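GAF domain-containing protein (PDB 4MN7) is a type II free methionine-R-sulfoxide reductase from a thermophilic archaeon, which probably reduces the R-form of free methionine sulfoxide to methionine on a GAF-domain scaffold. Local coordinates at residues M11-Q16 with E41-G45. The protein carries 1 engineered substitution. Numbering follows the deposited sequence.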
ATOM      1  N   MET A  11      -0.536   2.104   5.251  1.00 34.11           N
ATOM      2  CA  MET A  11      -0.038   3.476   5.466  1.00 34.49           C
ATOM      3  C   MET A  11       0.927   3.514   6.634  1.00 30.31           C
ATOM      4  O   MET A  11       1.978   4.161   6.615  1.00 31.63           O
ATOM      5  CB  MET A  11      -1.222   4.452   5.735  1.00 32.74           C
ATOM      6  CG  MET A  11      -1.986   4.813   4.488  1.00 38.62           C
ATOM      7  SD  MET A  11      -3.265   6.075   4.797  1.00 44.94           S
ATOM      8  CE  MET A  11      -4.468   4.920   5.056  1.00 42.51           C
ATOM      9  N   GLN A  12       0.554   2.819   7.676  1.00 34.70           N
ATOM     10  CA  GLN A  12       1.430   2.688   8.838  1.00 38.03           C
ATOM     11  C   GLN A  12       2.801   2.075   8.509  1.00 38.16           C
ATOM     12  O   GLN A  12       3.868   2.621   8.854  1.00 38.62           O
ATOM     13  CB  GLN A  12       0.695   1.853   9.883  1.00 41.85           C
ATOM     14  CG  GLN A  12       1.271   2.034  11.254  1.00 44.69           C
ATOM     15  CD  GLN A  12       1.087   3.429  11.744  1.00 39.11           C
ATOM     16  OE1 GLN A  12      -0.004   4.001  11.715  1.00 45.97           O
ATOM     17  NE2 GLN A  12       2.175   4.008  12.182  1.00 45.38           N
ATOM     18  N   ALA A  13       2.770   0.985   7.752  1.00 36.56           N
ATOM     19  CA  ALA A  13       4.011   0.328   7.262  1.00 40.60           C
ATOM     20  C   ALA A  13       4.794   1.294   6.351  1.00 35.37           C
ATOM     21  O   ALA A  13       6.011   1.371   6.442  1.00 32.39           O
ATOM     22  CB  ALA A  13       3.689  -0.940   6.478  1.00 37.41           C
ATOM     23  N   ALA A  14       4.096   2.055   5.509  1.00 33.32           N
ATOM     24  CA  ALA A  14       4.787   3.087   4.698  1.00 34.63           C
ATOM     25  C   ALA A  14       5.488   4.169   5.567  1.00 31.40           C
ATOM     26  O   ALA A  14       6.635   4.572   5.316  1.00 31.01           O
ATOM     27  CB  ALA A  14       3.826   3.711   3.699  1.00 33.54           C
ATOM     28  N   CYS A  15       4.796   4.678   6.580  1.00 30.41           N
ATOM     29  CA  CYS A  15       5.438   5.667   7.493  1.00 34.06           C
ATOM     30  C   CYS A  15       6.667   5.043   8.177  1.00 36.38           C
ATOM     31  O   CYS A  15       7.654   5.669   8.336  1.00 38.14           O
ATOM     32  CB  CYS A  15       4.461   6.167   8.562  1.00 36.34           C
ATOM     33  SG  CYS A  15       2.929   6.989   8.009  1.00 35.69           S
ATOM     34  N   GLN A  16       6.602   3.766   8.527  1.00 42.31           N
ATOM     35  CA  GLN A  16       7.692   3.096   9.200  1.00 40.93           C
ATOM     36  C   GLN A  16       8.884   2.945   8.250  1.00 40.77           C
ATOM     37  O   GLN A  16      10.001   3.293   8.605  1.00 35.26           O
ATOM     38  CB  GLN A  16       7.197   1.723   9.735  1.00 45.53           C
ATOM     39  CG  GLN A  16       8.150   0.899  10.610  1.00 49.02           C
ATOM     40  CD  GLN A  16       8.749   1.670  11.792  1.00 55.20           C
ATOM     41  OE1 GLN A  16       9.965   1.750  11.909  1.00 61.23           O
ATOM     42  NE2 GLN A  16       7.908   2.236  12.656  1.00 57.80           N
ATOM     43  N   GLU A  41      -4.407   9.936   9.627  1.00 32.15           N
ATOM     44  CA  GLU A  41      -4.840   8.561   9.755  1.00 31.67           C
ATOM     45  C   GLU A  41      -3.711   7.546  10.052  1.00 32.69           C
ATOM     46  O   GLU A  41      -3.970   6.428  10.422  1.00 34.72           O
ATOM     47  CB  GLU A  41      -5.676   8.148   8.563  1.00 33.12           C
ATOM     48  CG  GLU A  41      -6.916   9.034   8.369  1.00 33.81           C
ATOM     49  CD  GLU A  41      -8.068   8.653   9.354  1.00 35.45           C
ATOM     50  OE1 GLU A  41      -7.847   7.838  10.259  1.00 31.92           O
ATOM     51  OE2 GLU A  41      -9.198   9.142   9.212  1.00 36.05           O
ATOM     52  N   ALA A  42      -2.478   7.947   9.884  1.00 34.11           N
ATOM     53  CA  ALA A  42      -1.351   7.120  10.257  1.00 33.48           C
ATOM     54  C   ALA A  42      -0.149   8.003  10.389  1.00 32.82           C
ATOM     55  O   ALA A  42       0.005   9.013   9.644  1.00 35.12           O
ATOM     56  CB  ALA A  42      -1.097   6.022   9.203  1.00 37.34           C
ATOM     57  N   PHE A  43       0.725   7.632  11.321  1.00 32.96           N
ATOM     58  CA  PHE A  43       2.030   8.278  11.489  1.00 38.16           C
ATOM     59  C   PHE A  43       3.020   7.443  12.280  1.00 39.96           C
ATOM     60  O   PHE A  43       2.629   6.630  13.089  1.00 39.25           O
ATOM     61  CB  PHE A  43       1.903   9.600  12.265  1.00 42.02           C
ATOM     62  CG  PHE A  43       1.604   9.413  13.720  1.00 38.22           C
ATOM     63  CD1 PHE A  43       0.331   9.022  14.131  1.00 41.62           C
ATOM     64  CD2 PHE A  43       2.573   9.634  14.659  1.00 42.14           C
ATOM     65  CE1 PHE A  43       0.050   8.812  15.461  1.00 46.60           C
ATOM     66  CE2 PHE A  43       2.313   9.460  15.997  1.00 46.36           C
ATOM     67  CZ  PHE A  43       1.051   9.022  16.404  1.00 47.25           C
ATOM     68  N   VAL A  44       4.292   7.736  12.101  1.00 37.21           N
ATOM     69  CA  VAL A  44       5.322   7.254  12.998  1.00 40.77           C
ATOM     70  C   VAL A  44       6.100   8.414  13.503  1.00 39.29           C
ATOM     71  O   VAL A  44       6.453   9.339  12.745  1.00 38.09           O
ATOM     72  CB  VAL A  44       6.265   6.246  12.286  1.00 44.90           C
ATOM     73  CG1 VAL A  44       7.431   5.876  13.178  1.00 55.96           C
ATOM     74  CG2 VAL A  44       5.498   4.964  11.988  1.00 41.66           C
ATOM     75  N   GLY A  45       6.380   8.357  14.801  1.00 39.97           N
ATOM     76  CA  GLY A  45       7.188   9.362  15.502  1.00 34.72           C
ATOM     77  C   GLY A  45       6.439   9.864  16.737  1.00 36.40           C
ATOM     78  O   GLY A  45       5.456   9.264  17.156  1.00 45.60           O
TER
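Gln12 reaches from helix 2-21 down to strand 37-44, where its NE2 donates a hydrogen bond of 2.8 Å to the backbone O of Phe43. This is the helix-on-sheet packing of a GAF domain: the N-terminal helix packs on one face of the antiparallel sheet, and here the axes of residues 11-16 and 41-44 approach to 7.1 Å and run 24° from parallel. The bond is fairly straight at hydrogen (163°), and the acceptor lies almost in the amide plane of Gln12, although the donor sits well above the carbonyl plane of Phe43. The side chain gets there because CG stands opposite the backbone N (chi1 -161°) and the chain then bends at chi2, bringing the amide in beside the strand. Its OE1 rests 3.4 Å from Ala42 CB, while NE2 also borders Val44 CG2. With an alanine here, Phe43 O would probably lose this donor, and one flank of Ala42 and Val44 would be uncovered.

Beside the amide, Ala42 and Val44 both point at the helix. Met11 CB meets Ala42 CB at 3.8 Å, and Cys15 lies between the two strand residues, its SG 3.8 Å from Phe43 CA. Behind this layer, Cys15 also touches Val28 and Phe30 of strand 27-34, and Met11 packs on Val135 of helix 118-136. A classic beta bulge, in which Glu41 and Ala42 both face Phe30, shapes the strand just before Phe43; Glu41 OE1 forms a salt bridge with Arg8. At the other end of the contact, Val44 CG2 lies 3.8 Å from Cys15 CB.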